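Local structure of uncharacterized protein (Bacillus thuringiensis serovar kurstaki, 4XE7) at residues D83-A86 and R87-W91; P296-T299 and R300-I304; M309-V312 and E313-I316; M356-W359 and F360-A364; I409-L412 and L413-N417. The protein is a bacterial actin-like protein of the ParM type that probably binds nucleotide and assembles into cytoskeletal filaments that segregate plasmid DNA. All coordinates share one frame; numbering follows the deposited sequence.

Overall arrangement
All five contacts are local, made within single helices or at their ends, and spread widely over an actin-like fold. Contacts 2 and 3 share helix 300-317, the first at its capped N-terminus, the second further along, centres about 17 Å apart. Contact 1 is a short helix running into a strand of the eight-stranded sheet. All are partly buried: contacts 1 and 4, farthest from the chain's centre, carry several exposed residues, contact 5 a single one, Leu413. An N-cap marks the helix start in contacts 1 and 2 and an indole bond the helix end in contacts 1 and 4; contacts 3 and 5, within helices, combine regular backbone bonds with a salt bridge or amide pair.

Contact 1. Residues D83-A86 and R87-W91; sequences DGDA and RSRAW
Asp85, in the short helix 84-88, and Arg89, just past its end, form a salt bridge; the helix is capped at its start and unwinds into strand 90-93 of the large mixed sheet. Arg89 NE lies 3.1 Å from Asp85 OD2; the oxygen is close to the guanidinium plane, but the nitrogen comes from above the carboxylate plane. A weak second bond runs from Arg89 NE to Asp85 OD1, and the two flat groups are turned 48° apart. Arg89 reaches back because its chain is extended from CG to NE. Ser88 closes the same turn: its OG donates to Asp85 O at 2.8 Å, with OG set between the backbone N and the carbonyl carbon (chi1 85°). Arg87 bends at chi3 and lays one guanidinium face over the backbone at Asp83 and Gly84, NH2 lying 3.2 Å from Gly84 CA; its NH1 is held by Ser79 O. At the helix start Asp83 is the N-cap, its OD1 accepting from Ala86 N at 2.9 Å. Farther out, Trp91 packs on Lys124 and Ile128 of helix 123-140, and its CZ2 touches Ala86 CB. Ala86 O is gripped by two donors from opposite faces of its plane: Arg89 N, well above that plane, and Trp91 NE1, which lies 3.1 Å from Ala86 O and makes an almost straight bond (173°) in the plane of the indole.

Contact 2. Residues P296-T299 and R300-I304; sequences PFKT and REDFI
The N-terminus of helix 300-317 is closed here by an N-cap threonine and by an aromatic pair that folds the preceding loop onto the first turn. Thr299 OG1 accepts from Asp302 N at 3.0 Å in a fairly straight bond and from Glu301 N in a weak one, so a single hydroxyl oxygen serves two amides of the first turn. The torsion that swings OG1 over the helix end is chi1 64°, which sets it between the backbone N and the carbonyl carbon. Asp302 answers from the helix side: its OD2 accepts from Lys298 N at 3.1 Å, on the anti side of the carboxylate and nearly straight (176°), tying the loop just before the cap to the helix. Phe297 and Phe303 form a T-shaped pair, centroids 5.6 Å apart and planes at 88°, the edge of Phe303 directed at the face of Phe297. Phe303 CB sits over the same ring in a CH-pi contact, 4.2 Å from the Phe297 centroid. Asp302 OD2 also forms a salt bridge with Arg306, one turn on, and Arg300 forms one with Asp269. Both phenylalanines pack against Leu272 of helix 265-279, while Phe297 also touches Val327 of strand 326-329, so Phe297 spans from that helix to the strand.

Contact 3. Residues M309-V312 and E313-I316; sequences MPEV and EKMI
Glu311 and Lys314 form a salt bridge along helix 300-317, one turn apart, and their contrasting chain shapes bring the charges together. The glutamate, bent at chi2 (-57°), holds its carboxylate out beside its own turn, whereas the extended lysine runs back past Pro310 O toward the N-terminal end to meet it. NZ lies 3.0 Å from Glu311 OE2, approaching on the syn side, 28° out of the carboxylate plane. On its way the lysine brushes the backbone, with CG 3.3 Å from Pro310 O. Val312 and Ile316 pack one turn apart: Val312 points CG1 anti to its backbone N, and Ile316 brings CD1 to within 3.8 Å of it. Both touch Tyr378 of helix 378-381, as does Met315. The helix is kinked at Pro310, whose N makes no bond to the preceding turn; the following turn is regular, with Glu313 N 3.0 Å from Met309 O. Regular bonds from Met315 N to Glu311 O and from Ile316 N to Val312 O carry the helix on. Glu311 OE1 is held by Tyr321 OH and Thr324 N, so the buried carboxylate has partners at both oxygens, which would probably keep it ionised.

Contact 4. Residues M356-W359 and F360-A364; sequences MKFW and FKTNA
Thr362 and Phe358 meet through both oxygen and methyl at the C-terminal end of helix 337-362. Among the polar links, Phe358 O accepts from Thr362 OG1 at 2.9 Å and from Thr362 N at 3.0 Å, the two donors reaching it from opposite faces of the carbonyl plane. The same hydroxyl oxygen takes Ala364 N at 3.1 Å. Trp359 adds a side-chain bond of its own: NE1 donates to Ala364 O at 3.0 Å, with the oxygen in the indole plane but the nitrogen tilted 33° from the carbonyl plane. A chi1 of -156° stands the indole out from the helix, its NE1 edge facing Ala364 beyond the turn at Asn363. The apolar part is a CH-pi contact in which Thr362 CG2 stands over one face of the Phe358 ring, 3.7 Å from the centroid and 15° off the ring normal. Of the charged groups, Lys357 and Lys361 lie side by side, pointing the same way, with their like-charged ends not in contact. Phe358, Thr362 and Ala364 all touch Phe246 of strand 242-248. Where Asn363 turns to positive phi and leaves the helix, the Thr362-Ala364 bond forms an ST turn leading into strand 366-370.

Contact 5. Residues I409-L412 and L413-N417; sequences IANL and LEQLN
Ile409 to Leu413, Ala410 to Glu414, Asn411 to Gln415 and Leu412 to Leu416 are joined by successive main-chain bonds of helix 402-418, Leu413 N lying 3.0 Å from Ile409 O. Asn411 and Gln415 sit one turn apart with their amide planes almost perpendicular, at 88°. Gln415 NE2 gives a weak bond to Asn411 OD1 at 3.1 Å and a second, longer and also weak, to Asn411 O. A chi1 of -50° puts Gln415 CG anti to the carbonyl carbon, 3.0 Å from Asn411 O, and the bend at chi2 (-52°) then turns the amide back so that NE2 faces Asn411 OD1. This helix, close to the chain's C-terminus, packs against helix 2-7 at the start of the chain and lies beside the large sheet of the actin-like fold. There Asn411 ND2, on the side chain that Gln415 meets through OD1, donates to Gly13 O and Pro149 O, at the two outermost strands of that sheet. Ile409 and Leu413 run alongside each other, CG2 of the isoleucine 4.0 Å from CD1 of the leucine. Leu412 crosses Leu416, its CD1 4.1 Å from Leu416 CG, and both leucines touch Val2 of helix 2-7.

Contact 1. Residues D83-A86 and R87-W91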
loop_
_atom_site.group_PDB
_atom_site.type_symbol
_atom_site.label_atom_id
_atom_site.label_comp_id
_atom_site.label_asym_id
_atom_site.label_seq_id
_atom_site.Cartn_x
_atom_site.Cartn_y
_atom_site.Cartn_z
ATOM N N ASP A 83 -18.236 -13.320 -15.092
ATOM C CA ASP A 83 -19.342 -13.690 -15.984
ATOM C C ASP A 83 -18.758 -14.381 -17.232
ATOM O O ASP A 83 -17.534 -14.370 -17.420
ATOM C CB ASP A 83 -20.197 -12.455 -16.329
ATOM C CG ASP A 83 -19.672 -11.645 -17.531
ATOM O OD1 ASP A 83 -18.458 -11.632 -17.815
ATOM O OD2 ASP A 83 -20.502 -10.985 -18.193
ATOM N N GLY A 84 -19.604 -14.983 -18.067
ATOM C CA GLY A 84 -19.122 -15.687 -19.252
ATOM C C GLY A 84 -18.208 -14.895 -20.188
ATOM O O GLY A 84 -17.217 -15.419 -20.695
ATOM N N ASP A 85 -18.527 -13.624 -20.405
ATOM C CA ASP A 85 -17.774 -12.790 -21.344
ATOM C C ASP A 85 -16.354 -12.449 -20.891
ATOM O O ASP A 85 -15.394 -12.557 -21.664
ATOM C CB ASP A 85 -18.512 -11.484 -21.599
ATOM C CG ASP A 85 -17.813 -10.633 -22.625
ATOM O OD1 ASP A 85 -17.983 -10.907 -23.840
ATOM O OD2 ASP A 85 -17.068 -9.718 -22.217
ATOM N N ALA A 86 -16.236 -12.005 -19.646
ATOM C CA ALA A 86 -14.939 -11.681 -19.063
ATOM C C ALA A 86 -14.110 -12.948 -18.986
ATOM O O ALA A 86 -12.905 -12.940 -19.250
ATOM C CB ALA A 86 -15.103 -11.049 -17.676
ATOM N N ARG A 87 -14.783 -14.036 -18.634
ATOM C CA ARG A 87 -14.151 -15.340 -18.483
ATOM C C ARG A 87 -13.572 -15.856 -19.814
ATOM O O ARG A 87 -12.577 -16.591 -19.822
ATOM C CB ARG A 87 -15.175 -16.321 -17.893
ATOM C CG ARG A 87 -14.668 -17.704 -17.578
ATOM C CD ARG A 87 -15.686 -18.499 -16.758
ATOM N NE ARG A 87 -17.016 -18.537 -17.364
ATOM C CZ ARG A 87 -18.143 -18.252 -16.717
ATOM N NH1 ARG A 87 -18.109 -17.902 -15.441
ATOM N NH2 ARG A 87 -19.307 -18.311 -17.345
ATOM N N SER A 88 -14.182 -15.439 -20.930
ATOM C CA SER A 88 -13.783 -15.882 -22.277
ATOM C C SER A 88 -12.567 -15.135 -22.848
ATOM O O SER A 88 -11.899 -15.635 -23.752
ATOM C CB SER A 88 -14.949 -15.715 -23.263
ATOM O OG SER A 88 -14.956 -14.382 -23.756
ATOM N N ARG A 89 -12.310 -13.940 -22.316
ATOM C CA ARG A 89 -11.325 -12.997 -22.842
ATOM C C ARG A 89 -10.073 -12.909 -22.002
ATOM O O ARG A 89 -10.110 -13.117 -20.785
ATOM C CB ARG A 89 -11.907 -11.590 -22.899
ATOM C CG ARG A 89 -13.114 -11.476 -23.727
ATOM C CD ARG A 89 -13.772 -10.131 -23.546
ATOM N NE ARG A 89 -14.893 -10.079 -24.466
ATOM C CZ ARG A 89 -14.752 -9.920 -25.770
ATOM N NH1 ARG A 89 -13.538 -9.779 -26.298
ATOM N NH2 ARG A 89 -15.822 -9.895 -26.551
ATOM N N ALA A 90 -8.979 -12.530 -22.647
ATOM C CA ALA A 90 -7.775 -12.187 -21.931
ATOM C C ALA A 90 -7.800 -10.698 -21.552
ATOM O O ALA A 90 -8.564 -9.912 -22.128
ATOM C CB ALA A 90 -6.551 -12.520 -22.769
ATOM N N TRP A 91 -6.961 -10.325 -20.583
ATOM C CA TRP A 91 -6.974 -8.992 -19.996
ATOM C C TRP A 91 -5.583 -8.412 -19.803
ATOM O O TRP A 91 -4.638 -9.125 -19.464
ATOM C CB TRP A 91 -7.698 -9.011 -18.635
ATOM C CG TRP A 91 -9.140 -9.334 -18.776
ATOM C CD1 TRP A 91 -9.704 -10.570 -18.728
ATOM C CD2 TRP A 91 -10.201 -8.416 -19.049
ATOM N NE1 TRP A 91 -11.053 -10.486 -18.959
ATOM C CE2 TRP A 91 -11.389 -9.168 -19.153
ATOM C CE3 TRP A 91 -10.269 -7.027 -19.221
ATOM C CZ2 TRP A 91 -12.632 -8.583 -19.404
ATOM C CZ3 TRP A 91 -11.506 -6.441 -19.481
ATOM C CH2 TRP A 91 -12.671 -7.222 -19.566
#

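Contact 2. Residues P296-T299 and R300-I304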
loop_
_atom_site.group_PDB
_atom_site.type_symbol
_atom_site.label_atom_id
_atom_site.label_comp_id
_atom_site.label_asym_id
_atom_site.label_seq_id
_atom_site.Cartn_x
_atom_site.Cartn_y
_atom_site.Cartn_z
ATOM N N PRO A 296 16.434 20.499 -9.348
ATOM C CA PRO A 296 17.088 19.197 -9.167
ATOM C C PRO A 296 16.166 17.981 -8.969
ATOM O O PRO A 296 16.679 16.864 -9.054
ATOM C CB PRO A 296 17.957 19.412 -7.921
ATOM C CG PRO A 296 17.374 20.611 -7.225
ATOM C CD PRO A 296 16.817 21.473 -8.307
ATOM N N PHE A 297 14.866 18.169 -8.718
ATOM C CA PHE A 297 13.958 17.029 -8.535
ATOM C C PHE A 297 12.795 17.085 -9.511
ATOM O O PHE A 297 12.338 18.162 -9.858
ATOM C CB PHE A 297 13.414 16.975 -7.092
ATOM C CG PHE A 297 14.465 16.678 -6.081
ATOM C CD1 PHE A 297 14.875 15.374 -5.862
ATOM C CD2 PHE A 297 15.096 17.698 -5.414
ATOM C CE1 PHE A 297 15.872 15.091 -4.959
ATOM C CE2 PHE A 297 16.090 17.426 -4.512
ATOM C CZ PHE A 297 16.484 16.119 -4.285
ATOM N N LYS A 298 12.319 15.913 -9.925
ATOM C CA LYS A 298 11.258 15.782 -10.918
ATOM C C LYS A 298 9.872 16.001 -10.338
ATOM O O LYS A 298 9.047 16.719 -10.905
ATOM C CB LYS A 298 11.312 14.387 -11.550
ATOM C CG LYS A 298 12.271 14.245 -12.722
ATOM C CD LYS A 298 12.430 15.547 -13.496
ATOM C CE LYS A 298 12.068 15.344 -14.973
ATOM N NZ LYS A 298 12.818 14.214 -15.609
ATOM N N THR A 299 9.623 15.352 -9.209
ATOM C CA THR A 299 8.305 15.310 -8.586
ATOM C C THR A 299 8.510 15.288 -7.082
ATOM O O THR A 299 9.653 15.145 -6.622
ATOM C CB THR A 299 7.504 14.056 -8.991
ATOM O OG1 THR A 299 8.190 12.893 -8.505
ATOM C CG2 THR A 299 7.329 13.956 -10.507
ATOM N N ARG A 300 7.425 15.389 -6.320
ATOM C CA ARG A 300 7.503 15.262 -4.868
ATOM C C ARG A 300 7.955 13.863 -4.493
ATOM O O ARG A 300 8.642 13.665 -3.486
ATOM C CB ARG A 300 6.161 15.558 -4.204
ATOM C CG ARG A 300 5.539 16.883 -4.610
ATOM C CD ARG A 300 4.187 17.062 -3.929
ATOM N NE ARG A 300 3.560 18.332 -4.279
ATOM C CZ ARG A 300 2.391 18.444 -4.903
ATOM N NH1 ARG A 300 1.706 17.359 -5.236
ATOM N NH2 ARG A 300 1.898 19.645 -5.179
ATOM N N GLU A 301 7.569 12.892 -5.315
ATOM C CA GLU A 301 7.837 11.489 -5.028
ATOM C C GLU A 301 9.321 11.201 -5.225
ATOM O O GLU A 301 9.935 10.465 -4.460
ATOM C CB GLU A 301 6.974 10.585 -5.919
ATOM C CG GLU A 301 5.462 10.646 -5.643
ATOM C CD GLU A 301 4.818 11.997 -5.969
ATOM O OE1 GLU A 301 5.218 12.658 -6.957
ATOM O OE2 GLU A 301 3.905 12.401 -5.224
ATOM N N ASP A 302 9.889 11.790 -6.266
ATOM C CA ASP A 302 11.324 11.760 -6.518
ATOM C C ASP A 302 12.145 12.307 -5.318
ATOM O O ASP A 302 13.122 11.703 -4.842
ATOM C CB ASP A 302 11.595 12.576 -7.781
ATOM C CG ASP A 302 12.956 12.331 -8.354
ATOM O OD1 ASP A 302 13.399 11.164 -8.323
ATOM O OD2 ASP A 302 13.580 13.311 -8.835
ATOM N N PHE A 303 11.734 13.466 -4.831
ATOM C CA PHE A 303 12.348 14.063 -3.649
ATOM C C PHE A 303 12.182 13.154 -2.402
ATOM O O PHE A 303 13.138 12.955 -1.653
ATOM C CB PHE A 303 11.745 15.460 -3.441
ATOM C CG PHE A 303 11.924 16.013 -2.057
ATOM C CD1 PHE A 303 13.050 16.750 -1.735
ATOM C CD2 PHE A 303 10.947 15.822 -1.088
ATOM C CE1 PHE A 303 13.208 17.280 -0.454
ATOM C CE2 PHE A 303 11.093 16.351 0.200
ATOM C CZ PHE A 303 12.230 17.075 0.510
ATOM N N ILE A 304 10.989 12.589 -2.190
ATOM C CA ILE A 304 10.806 11.666 -1.073
ATOM C C ILE A 304 11.715 10.431 -1.208
ATOM O O ILE A 304 12.453 10.086 -0.277
ATOM C CB ILE A 304 9.328 11.207 -0.926
ATOM C CG1 ILE A 304 8.433 12.379 -0.515
ATOM C CG2 ILE A 304 9.198 10.093 0.119
ATOM C CD1 ILE A 304 8.614 12.802 0.913
#

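Contact 3. Residues M309-V312 and E313-I316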
loop_
_atom_site.group_PDB
_atom_site.type_symbol
_atom_site.label_atom_id
_atom_site.label_comp_id
_atom_site.label_asym_id
_atom_site.label_seq_id
_atom_site.Cartn_x
_atom_site.Cartn_y
_atom_site.Cartn_z
ATOM N N MET A 309 13.910 9.586 2.210
ATOM C CA MET A 309 13.736 8.239 2.763
ATOM C C MET A 309 15.027 7.607 3.294
ATOM O O MET A 309 14.992 7.010 4.362
ATOM C CB MET A 309 13.099 7.290 1.731
ATOM C CG MET A 309 11.575 7.269 1.735
ATOM S SD MET A 309 10.838 7.145 3.395
ATOM C CE MET A 309 9.904 8.661 3.395
ATOM N N PRO A 310 16.158 7.713 2.559
ATOM C CA PRO A 310 17.375 7.124 3.134
ATOM C C PRO A 310 17.733 7.696 4.506
ATOM O O PRO A 310 18.103 6.944 5.403
ATOM C CB PRO A 310 18.456 7.469 2.095
ATOM C CG PRO A 310 17.699 7.523 0.799
ATOM C CD PRO A 310 16.387 8.177 1.175
ATOM N N GLU A 311 17.581 9.001 4.683
ATOM C CA GLU A 311 17.898 9.603 5.974
ATOM C C GLU A 311 16.905 9.202 7.086
ATOM O O GLU A 311 17.318 8.827 8.189
ATOM C CB GLU A 311 17.967 11.122 5.832
ATOM C CG GLU A 311 19.211 11.616 5.089
ATOM C CD GLU A 311 20.540 11.163 5.724
ATOM O OE1 GLU A 311 20.835 11.514 6.896
ATOM O OE2 GLU A 311 21.312 10.461 5.035
ATOM N N VAL A 312 15.610 9.264 6.802
ATOM C CA VAL A 312 14.599 8.867 7.783
ATOM C C VAL A 312 14.780 7.405 8.244
ATOM O O VAL A 312 14.569 7.088 9.415
ATOM C CB VAL A 312 13.151 9.080 7.214
ATOM C CG1 VAL A 312 12.083 8.520 8.154
ATOM C CG2 VAL A 312 12.896 10.556 6.964
ATOM N N GLU A 313 15.192 6.525 7.339
ATOM C CA GLU A 313 15.445 5.132 7.714
ATOM C C GLU A 313 16.513 5.058 8.787
ATOM O O GLU A 313 16.381 4.316 9.761
ATOM C CB GLU A 313 15.881 4.304 6.501
ATOM C CG GLU A 313 14.773 3.959 5.528
ATOM C CD GLU A 313 15.264 3.084 4.384
ATOM O OE1 GLU A 313 16.392 2.548 4.486
ATOM O OE2 GLU A 313 14.523 2.927 3.387
ATOM N N LYS A 314 17.575 5.839 8.597
ATOM C CA LYS A 314 18.665 5.910 9.560
ATOM C C LYS A 314 18.189 6.489 10.876
ATOM O O LYS A 314 18.628 6.060 11.936
ATOM C CB LYS A 314 19.812 6.760 9.023
ATOM C CG LYS A 314 20.418 6.288 7.716
ATOM C CD LYS A 314 21.557 7.220 7.363
ATOM C CE LYS A 314 22.056 7.036 5.970
ATOM N NZ LYS A 314 23.020 8.128 5.653
ATOM N N MET A 315 17.304 7.479 10.805
ATOM C CA MET A 315 16.742 8.081 12.014
ATOM C C MET A 315 15.900 7.046 12.764
ATOM O O MET A 315 15.977 6.937 13.975
ATOM C CB MET A 315 15.881 9.319 11.681
ATOM C CG MET A 315 16.595 10.473 10.975
ATOM S SD MET A 315 15.629 12.025 10.954
ATOM C CE MET A 315 15.931 12.649 12.588
ATOM N N ILE A 316 15.090 6.288 12.028
ATOM C CA ILE A 316 14.228 5.277 12.640
ATOM C C ILE A 316 15.046 4.164 13.314
ATOM O O ILE A 316 14.650 3.638 14.355
ATOM C CB ILE A 316 13.267 4.682 11.604
ATOM C CG1 ILE A 316 12.271 5.760 11.159
ATOM C CG2 ILE A 316 12.535 3.460 12.162
ATOM C CD1 ILE A 316 11.325 5.324 10.027
#

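Contact 4. Residues M356-W359 and F360-A364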
loop_
_atom_site.group_PDB
_atom_site.type_symbol
_atom_site.label_atom_id
_atom_site.label_comp_id
_atom_site.label_asym_id
_atom_site.label_seq_id
_atom_site.Cartn_x
_atom_site.Cartn_y
_atom_site.Cartn_z
ATOM N N MET A 356 -3.280 16.494 18.523
ATOM C CA MET A 356 -3.591 16.708 19.947
ATOM C C MET A 356 -5.066 17.078 20.097
ATOM O O MET A 356 -5.760 16.549 20.955
ATOM C CB MET A 356 -2.677 17.779 20.565
ATOM C CG MET A 356 -1.212 17.310 20.699
ATOM S SD MET A 356 -0.917 15.948 21.895
ATOM C CE MET A 356 -0.862 16.859 23.437
ATOM N N LYS A 357 -5.563 17.939 19.215
ATOM C CA LYS A 357 -6.976 18.292 19.244
ATOM C C LYS A 357 -7.889 17.053 19.033
ATOM O O LYS A 357 -8.905 16.897 19.712
ATOM C CB LYS A 357 -7.243 19.377 18.198
ATOM C CG LYS A 357 -8.689 19.727 17.979
ATOM C CD LYS A 357 -8.832 20.904 17.014
ATOM C CE LYS A 357 -8.109 22.138 17.527
ATOM N NZ LYS A 357 -8.974 22.916 18.459
ATOM N N PHE A 358 -7.520 16.176 18.108
ATOM C CA PHE A 358 -8.319 14.996 17.842
ATOM C C PHE A 358 -8.284 14.059 19.038
ATOM O O PHE A 358 -9.252 13.376 19.316
ATOM C CB PHE A 358 -7.839 14.245 16.596
ATOM C CG PHE A 358 -8.815 13.205 16.105
ATOM C CD1 PHE A 358 -10.089 13.578 15.703
ATOM C CD2 PHE A 358 -8.464 11.858 16.035
ATOM C CE1 PHE A 358 -10.993 12.635 15.230
ATOM C CE2 PHE A 358 -9.369 10.907 15.551
ATOM C CZ PHE A 358 -10.637 11.301 15.156
ATOM N N TRP A 359 -7.133 14.001 19.702
ATOM C CA TRP A 359 -6.990 13.175 20.881
ATOM C C TRP A 359 -7.970 13.628 21.968
ATOM O O TRP A 359 -8.624 12.793 22.586
ATOM C CB TRP A 359 -5.552 13.232 21.384
ATOM C CG TRP A 359 -5.095 12.064 22.195
ATOM C CD1 TRP A 359 -5.857 11.058 22.728
ATOM C CD2 TRP A 359 -3.745 11.773 22.545
ATOM N NE1 TRP A 359 -5.054 10.168 23.409
ATOM C CE2 TRP A 359 -3.747 10.589 23.311
ATOM C CE3 TRP A 359 -2.522 12.410 22.289
ATOM C CZ2 TRP A 359 -2.578 10.013 23.813
ATOM C CZ3 TRP A 359 -1.355 11.851 22.807
ATOM C CH2 TRP A 359 -1.395 10.660 23.553
ATOM N N PHE A 360 -8.094 14.941 22.183
ATOM C CA PHE A 360 -8.992 15.435 23.213
ATOM C C PHE A 360 -10.449 15.308 22.773
ATOM O O PHE A 360 -11.317 15.044 23.591
ATOM C CB PHE A 360 -8.697 16.889 23.573
ATOM C CG PHE A 360 -7.403 17.077 24.287
ATOM C CD1 PHE A 360 -7.220 16.550 25.554
ATOM C CD2 PHE A 360 -6.349 17.748 23.671
ATOM C CE1 PHE A 360 -6.019 16.705 26.207
ATOM C CE2 PHE A 360 -5.156 17.908 24.304
ATOM C CZ PHE A 360 -4.984 17.389 25.586
ATOM N N LYS A 361 -10.721 15.494 21.489
ATOM C CA LYS A 361 -12.109 15.363 21.026
ATOM C C LYS A 361 -12.640 13.936 21.170
ATOM O O LYS A 361 -13.808 13.728 21.507
ATOM C CB LYS A 361 -12.228 15.842 19.583
ATOM C CG LYS A 361 -12.230 17.366 19.491
ATOM C CD LYS A 361 -12.609 17.847 18.100
ATOM C CE LYS A 361 -12.765 19.360 18.069
ATOM N NZ LYS A 361 -13.184 19.806 16.709
ATOM N N THR A 362 -11.774 12.954 20.958
ATOM C CA THR A 362 -12.173 11.553 21.056
ATOM C C THR A 362 -11.922 10.935 22.439
ATOM O O THR A 362 -12.563 9.955 22.817
ATOM C CB THR A 362 -11.418 10.692 20.027
ATOM O OG1 THR A 362 -10.016 10.744 20.319
ATOM C CG2 THR A 362 -11.676 11.195 18.593
ATOM N N ASN A 363 -10.971 11.504 23.174
ATOM C CA ASN A 363 -10.382 10.843 24.345
ATOM C C ASN A 363 -9.985 9.382 24.073
ATOM O O ASN A 363 -10.222 8.491 24.896
ATOM C CB ASN A 363 -11.319 10.903 25.546
ATOM C CG ASN A 363 -10.578 10.706 26.850
ATOM O OD1 ASN A 363 -9.408 11.070 26.963
ATOM N ND2 ASN A 363 -11.240 10.109 27.830
ATOM N N ALA A 364 -9.391 9.148 22.903
ATOM C CA ALA A 364 -8.924 7.819 22.518
ATOM C C ALA A 364 -7.877 7.305 23.510
ATOM O O ALA A 364 -7.115 8.084 24.079
ATOM C CB ALA A 364 -8.347 7.846 21.094
#

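Contact 5. Residues I409-L412 and L413-N417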
loop_
_atom_site.group_PDB
_atom_site.type_symbol
_atom_site.label_atom_id
_atom_site.label_comp_id
_atom_site.label_asym_id
_atom_site.label_seq_id
_atom_site.Cartn_x
_atom_site.Cartn_y
_atom_site.Cartn_z
ATOM N N ILE A 409 -1.879 -11.580 8.936
ATOM C CA ILE A 409 -1.687 -12.053 10.313
ATOM C C ILE A 409 -2.933 -12.793 10.845
ATOM O O ILE A 409 -2.816 -13.852 11.473
ATOM C CB ILE A 409 -1.331 -10.881 11.251
ATOM C CG1 ILE A 409 0.033 -10.297 10.860
ATOM C CG2 ILE A 409 -1.316 -11.317 12.722
ATOM C CD1 ILE A 409 0.208 -8.844 11.262
ATOM N N ALA A 410 -4.115 -12.237 10.586
ATOM C CA ALA A 410 -5.366 -12.883 10.963
ATOM C C ALA A 410 -5.456 -14.240 10.285
ATOM O O ALA A 410 -5.856 -15.230 10.902
ATOM C CB ALA A 410 -6.573 -12.012 10.584
ATOM N N ASN A 411 -5.059 -14.286 9.016
ATOM C CA ASN A 411 -5.080 -15.538 8.261
ATOM C C ASN A 411 -4.139 -16.602 8.846
ATOM O O ASN A 411 -4.505 -17.767 8.940
ATOM C CB ASN A 411 -4.729 -15.272 6.798
ATOM C CG ASN A 411 -5.313 -16.318 5.858
ATOM O OD1 ASN A 411 -6.018 -17.239 6.288
ATOM N ND2 ASN A 411 -5.025 -16.180 4.568
ATOM N N LEU A 412 -2.931 -16.200 9.235
ATOM C CA LEU A 412 -1.984 -17.129 9.854
ATOM C C LEU A 412 -2.549 -17.662 11.169
ATOM O O LEU A 412 -2.545 -18.874 11.416
ATOM C CB LEU A 412 -0.625 -16.455 10.089
ATOM C CG LEU A 412 0.400 -17.315 10.836
ATOM C CD1 LEU A 412 0.656 -18.621 10.096
ATOM C CD2 LEU A 412 1.708 -16.559 11.044
ATOM N N LEU A 413 -3.055 -16.758 12.005
ATOM C CA LEU A 413 -3.633 -17.150 13.287
ATOM C C LEU A 413 -4.807 -18.121 13.103
ATOM O O LEU A 413 -4.936 -19.112 13.830
ATOM C CB LEU A 413 -4.073 -15.914 14.063
ATOM C CG LEU A 413 -2.935 -15.040 14.596
ATOM C CD1 LEU A 413 -3.472 -13.682 15.058
ATOM C CD2 LEU A 413 -2.209 -15.753 15.733
ATOM N N GLU A 414 -5.641 -17.850 12.110
ATOM C CA GLU A 414 -6.728 -18.756 11.758
ATOM C C GLU A 414 -6.233 -20.161 11.363
ATOM O O GLU A 414 -6.779 -21.169 11.822
ATOM C CB GLU A 414 -7.564 -18.157 10.627
ATOM C CG GLU A 414 -8.697 -19.047 10.157
ATOM C CD GLU A 414 -9.618 -19.471 11.290
ATOM O OE1 GLU A 414 -9.892 -18.645 12.189
ATOM O OE2 GLU A 414 -10.059 -20.638 11.281
ATOM N N GLN A 415 -5.197 -20.235 10.532
ATOM C CA GLN A 415 -4.685 -21.542 10.090
ATOM C C GLN A 415 -4.022 -22.299 11.239
ATOM O O GLN A 415 -4.125 -23.529 11.318
ATOM C CB GLN A 415 -3.693 -21.392 8.932
ATOM C CG GLN A 415 -4.196 -20.535 7.813
ATOM C CD GLN A 415 -5.558 -20.989 7.335
ATOM O OE1 GLN A 415 -5.743 -22.151 7.010
ATOM N NE2 GLN A 415 -6.520 -20.075 7.310
ATOM N N LEU A 416 -3.344 -21.565 12.122
ATOM C CA LEU A 416 -2.731 -22.164 13.300
ATOM C C LEU A 416 -3.803 -22.670 14.267
ATOM O O LEU A 416 -3.605 -23.655 14.979
ATOM C CB LEU A 416 -1.824 -21.164 14.027
ATOM C CG LEU A 416 -0.506 -20.696 13.399
ATOM C CD1 LEU A 416 0.123 -19.596 14.264
ATOM C CD2 LEU A 416 0.469 -21.857 13.217
ATOM N N ASN A 417 -4.936 -21.977 14.305
ATOM C CA ASN A 417 -6.044 -22.403 15.152
ATOM C C ASN A 417 -6.622 -23.747 14.676
ATOM O O ASN A 417 -7.063 -24.555 15.492
ATOM C CB ASN A 417 -7.125 -21.326 15.190
ATOM C CG ASN A 417 -8.317 -21.720 16.050
ATOM O OD1 ASN A 417 -9.369 -22.104 15.532
ATOM N ND2 ASN A 417 -8.158 -21.628 17.369
#